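Local coordinates for EH1AB1 (PDB 6I8F), which hydrolyses esters and probably works as a serine hydrolase of the alpha/beta hydrolase fold, at residues P204-R215 against D270-Y279. Numbering follows the deposited sequence.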
loop_
_atom_site.group_PDB
_atom_site.type_symbol
_atom_site.label_atom_id
_atom_site.label_comp_id
_atom_site.label_asym_id
_atom_site.label_seq_id
_atom_site.Cartn_x
_atom_site.Cartn_y
_atom_site.Cartn_z
ATOM N N PRO A 204 -12.389 -0.483 -8.299
ATOM C CA PRO A 204 -12.982 -1.248 -9.394
ATOM C C PRO A 204 -14.405 -1.717 -9.063
ATOM O O PRO A 204 -14.719 -1.921 -7.893
ATOM C CB PRO A 204 -12.044 -2.462 -9.512
ATOM C CG PRO A 204 -11.512 -2.655 -8.101
ATOM C CD PRO A 204 -11.376 -1.249 -7.556
ATOM N N ALA A 205 -15.238 -1.849 -10.100
ATOM C CA ALA A 205 -16.425 -2.698 -10.083
ATOM C C ALA A 205 -15.958 -4.140 -10.282
ATOM O O ALA A 205 -15.195 -4.396 -11.194
ATOM C CB ALA A 205 -17.370 -2.296 -11.188
ATOM N N THR A 206 -16.381 -5.065 -9.420
ATOM C CA THR A 206 -15.885 -6.447 -9.513
ATOM C C THR A 206 -17.017 -7.480 -9.511
ATOM O O THR A 206 -16.754 -8.664 -9.733
ATOM C CB THR A 206 -14.900 -6.769 -8.385
ATOM O OG1 THR A 206 -15.602 -6.735 -7.138
ATOM C CG2 THR A 206 -13.711 -5.831 -8.376
ATOM N N ASP A 207 -18.255 -7.058 -9.241
ATOM C CA ASP A 207 -19.364 -8.023 -9.136
ATOM C C ASP A 207 -20.677 -7.355 -9.576
ATOM O O ASP A 207 -21.216 -6.507 -8.870
ATOM C CB ASP A 207 -19.440 -8.579 -7.714
ATOM C CG ASP A 207 -20.440 -9.710 -7.514
ATOM O OD1 ASP A 207 -20.996 -10.204 -8.526
ATOM O OD2 ASP A 207 -20.661 -10.084 -6.333
ATOM N N SER A 208 -21.181 -7.785 -10.737
ATOM C CA SER A 208 -22.429 -7.305 -11.303
ATOM C C SER A 208 -23.620 -8.198 -10.909
ATOM O O SER A 208 -24.759 -7.929 -11.316
ATOM C CB SER A 208 -22.322 -7.233 -12.794
ATOM O OG SER A 208 -21.288 -6.350 -13.193
ATOM N N SER A 209 -23.362 -9.258 -10.137
ATOM C CA SER A 209 -24.329 -10.328 -9.931
ATOM C C SER A 209 -25.099 -10.140 -8.617
ATOM O O SER A 209 -26.226 -10.601 -8.502
ATOM C CB SER A 209 -23.652 -11.670 -9.968
ATOM O OG SER A 209 -22.947 -11.888 -8.761
ATOM N N ARG A 210 -24.482 -9.479 -7.635
ATOM C CA ARG A 210 -25.061 -9.308 -6.298
ATOM C C ARG A 210 -24.931 -7.845 -5.866
ATOM O O ARG A 210 -24.075 -7.116 -6.372
ATOM C CB ARG A 210 -24.345 -10.207 -5.281
ATOM C CG ARG A 210 -24.346 -11.691 -5.628
ATOM C CD ARG A 210 -23.461 -12.500 -4.695
ATOM N NE ARG A 210 -22.039 -12.241 -4.906
ATOM C CZ ARG A 210 -21.069 -12.633 -4.085
ATOM N NH1 ARG A 210 -19.803 -12.409 -4.396
ATOM N NH2 ARG A 210 -21.367 -13.248 -2.955
ATOM N N GLU A 211 -25.793 -7.435 -4.928
ATOM C CA GLU A 211 -25.693 -6.136 -4.277
ATOM C C GLU A 211 -25.060 -6.316 -2.892
ATOM O O GLU A 211 -25.672 -6.881 -1.991
ATOM C CB GLU A 211 -27.061 -5.460 -4.151
ATOM C CG GLU A 211 -27.562 -4.861 -5.453
ATOM C CD GLU A 211 -28.462 -3.645 -5.302
ATOM O OE1 GLU A 211 -29.177 -3.326 -6.272
ATOM O OE2 GLU A 211 -28.432 -3.010 -4.229
ATOM N N SER A 212 -23.827 -5.828 -2.749
ATOM C CA SER A 212 -23.142 -5.748 -1.466
ATOM C C SER A 212 -23.894 -4.801 -0.520
ATOM O O SER A 212 -24.693 -3.968 -0.962
ATOM C CB SER A 212 -21.737 -5.256 -1.672
ATOM O OG SER A 212 -21.759 -3.883 -2.039
ATOM N N ALA A 213 -23.573 -4.877 0.774
ATOM C CA ALA A 213 -24.099 -3.934 1.759
ATOM C C ALA A 213 -23.847 -2.485 1.306
ATOM O O ALA A 213 -24.760 -1.654 1.370
ATOM C CB ALA A 213 -23.502 -4.198 3.120
ATOM N N SER A 214 -22.622 -2.184 0.834
ATOM C CA SER A 214 -22.265 -0.811 0.451
ATOM C C SER A 214 -23.086 -0.354 -0.765
ATOM O O SER A 214 -23.519 0.800 -0.798
ATOM C CB SER A 214 -20.759 -0.614 0.252
ATOM O OG SER A 214 -20.236 -1.398 -0.809
ATOM N N ARG A 215 -23.311 -1.236 -1.749
ATOM C CA ARG A 215 -24.189 -0.902 -2.890
ATOM C C ARG A 215 -25.612 -0.563 -2.401
ATOM O O ARG A 215 -26.225 0.378 -2.900
ATOM C CB ARG A 215 -24.241 -2.030 -3.926
ATOM C CG ARG A 215 -23.349 -1.803 -5.138
ATOM C CD ARG A 215 -23.279 -3.026 -6.028
ATOM N NE ARG A 215 -22.186 -2.997 -6.991
ATOM C CZ ARG A 215 -22.332 -2.946 -8.315
ATOM N NH1 ARG A 215 -23.490 -2.606 -8.855
ATOM N NH2 ARG A 215 -21.315 -3.239 -9.099
ATOM N N ASP A 270 -18.579 4.955 -0.962
ATOM C CA ASP A 270 -18.613 4.420 -2.316
ATOM C C ASP A 270 -19.385 3.107 -2.299
ATOM O O ASP A 270 -19.023 2.198 -1.564
ATOM C CB ASP A 270 -17.191 4.218 -2.852
ATOM C CG ASP A 270 -17.099 3.752 -4.290
ATOM O OD1 ASP A 270 -18.156 3.442 -4.885
ATOM O OD2 ASP A 270 -15.964 3.709 -4.815
ATOM N N PRO A 271 -20.451 2.950 -3.116
ATOM C CA PRO A 271 -21.154 1.665 -3.209
ATOM C C PRO A 271 -20.270 0.474 -3.618
ATOM O O PRO A 271 -20.584 -0.645 -3.238
ATOM C CB PRO A 271 -22.260 1.913 -4.252
ATOM C CG PRO A 271 -21.800 3.145 -4.995
ATOM C CD PRO A 271 -21.062 3.981 -3.968
ATOM N N LEU A 272 -19.193 0.728 -4.380
ATOM C CA LEU A 272 -18.293 -0.327 -4.885
ATOM C C LEU A 272 -17.209 -0.690 -3.853
ATOM O O LEU A 272 -16.409 -1.584 -4.113
ATOM C CB LEU A 272 -17.626 0.131 -6.187
ATOM C CG LEU A 272 -18.534 0.389 -7.391
ATOM C CD1 LEU A 272 -17.692 0.591 -8.638
ATOM C CD2 LEU A 272 -19.520 -0.741 -7.613
ATOM N N ARG A 273 -17.194 -0.009 -2.699
ATOM C CA ARG A 273 -16.185 -0.212 -1.662
ATOM C C ARG A 273 -16.078 -1.699 -1.286
ATOM O O ARG A 273 -14.968 -2.250 -1.301
ATOM C CB ARG A 273 -16.508 0.648 -0.433
ATOM C CG ARG A 273 -15.435 0.638 0.647
ATOM C CD ARG A 273 -15.944 1.276 1.933
ATOM N NE ARG A 273 -17.123 0.574 2.433
ATOM C CZ ARG A 273 -17.847 0.945 3.483
ATOM N NH1 ARG A 273 -17.583 2.073 4.117
ATOM N NH2 ARG A 273 -18.820 0.161 3.913
ATOM N N ASP A 274 -17.210 -2.341 -0.945
ATOM C CA ASP A 274 -17.185 -3.701 -0.374
ATOM C C ASP A 274 -16.627 -4.704 -1.395
ATOM O O ASP A 274 -15.829 -5.561 -1.054
ATOM C CB ASP A 274 -18.562 -4.139 0.143
ATOM C CG ASP A 274 -19.043 -3.392 1.382
ATOM O OD1 ASP A 274 -18.268 -2.561 1.919
ATOM O OD2 ASP A 274 -20.192 -3.652 1.811
ATOM N N GLU A 275 -17.049 -4.607 -2.652
ATOM C CA GLU A 275 -16.646 -5.589 -3.650
ATOM C C GLU A 275 -15.185 -5.338 -4.073
ATOM O O GLU A 275 -14.496 -6.264 -4.517
ATOM C CB GLU A 275 -17.654 -5.597 -4.799
ATOM C CG GLU A 275 -17.533 -4.439 -5.771
ATOM C CD GLU A 275 -18.796 -4.234 -6.601
ATOM O OE1 GLU A 275 -19.872 -4.093 -5.991
ATOM O OE2 GLU A 275 -18.705 -4.228 -7.844
ATOM N N GLY A 276 -14.706 -4.094 -3.933
ATOM C CA GLY A 276 -13.285 -3.804 -4.137
ATOM C C GLY A 276 -12.438 -4.500 -3.086
ATOM O O GLY A 276 -11.469 -5.216 -3.395
ATOM N N ARG A 277 -12.839 -4.323 -1.828
ATOM C CA ARG A 277 -12.133 -4.927 -0.716
ATOM C C ARG A 277 -12.201 -6.456 -0.832
ATOM O O ARG A 277 -11.186 -7.151 -0.658
ATOM C CB ARG A 277 -12.710 -4.455 0.621
ATOM C CG ARG A 277 -11.859 -4.879 1.805
ATOM C CD ARG A 277 -12.397 -4.336 3.108
ATOM N NE ARG A 277 -11.536 -4.758 4.199
ATOM C CZ ARG A 277 -11.849 -4.675 5.480
ATOM N NH1 ARG A 277 -12.999 -4.120 5.843
ATOM N NH2 ARG A 277 -11.022 -5.180 6.382
ATOM N N ALA A 278 -13.392 -6.971 -1.153
ATOM C CA ALA A 278 -13.590 -8.408 -1.370
ATOM C C ALA A 278 -12.575 -8.946 -2.381
ATOM O O ALA A 278 -12.028 -10.029 -2.189
ATOM C CB ALA A 278 -15.007 -8.678 -1.821
ATOM N N TYR A 279 -12.342 -8.199 -3.467
ATOM C CA TYR A 279 -11.392 -8.613 -4.522
ATOM C C TYR A 279 -9.964 -8.726 -3.952
ATOM O O TYR A 279 -9.241 -9.718 -4.201
ATOM C CB TYR A 279 -11.477 -7.666 -5.723
ATOM C CG TYR A 279 -10.986 -8.299 -7.000
ATOM C CD1 TYR A 279 -11.804 -9.136 -7.741
ATOM C CD2 TYR A 279 -9.689 -8.106 -7.440
ATOM C CE1 TYR A 279 -11.359 -9.738 -8.908
ATOM C CE2 TYR A 279 -9.218 -8.708 -8.596
ATOM C CZ TYR A 279 -10.060 -9.520 -9.339
ATOM O OH TYR A 279 -9.602 -10.126 -10.473
HETATM O O HOH W 1 -14.025 -0.730 -5.452
HETATM O O HOH W 2 -21.803 -6.094 -5.177
HETATM O O HOH W 3 -19.602 -3.152 -3.399
#
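Glu275, on helix 273-285, sends its side chain past Thr206 to Arg215. Its CB and CG pass beside Thr206 OG1, each 3.3 Å from it, while that hydroxyl makes a weak hydrogen bond to Glu275 O. CG stands between the backbone N and the carbonyl carbon (chi1 77°), and the chain then runs extended; a glutamate is long enough to reach Arg215 and offers one oxygen to each gripping nitrogen. The two flat groups are nearly coplanar, 8° apart, and meet side-on: Arg215 NE donates to Glu275 OE1 at 2.7 Å, and NH2 points almost straight at the syn lone pair of Glu275 OE2 (3.1 Å). Leu272 CD2 covers one guanidinium face, an apolar branch suited to a flat cation. Glu275 OE2 also takes Thr206 N on its anti lone pair at 2.9 Å and Asp207 N from above the carboxylate plane, while two waters donate to OE1. A glutamine here would probably leave Arg215 without its charge partner and, if its NH2 replaced OE2, set the N-H groups of Thr206 and Asp207 against a donor. Where helices 213-219 and 273-285 begin, Ser214 suits a tight junction: its small hydroxyl donates to Pro271 O (2.6 Å) and accepts from Asp274 N, and Ser214 N donates back to Asp274 OD2. Asp270, whose OD2 bonds His300, is consistent with the acid of a Ser-His-Asp triad. The contact thus ties the loop after strand 198-202 to helix 273-285, which follows neighbouring parallel strand 262-267.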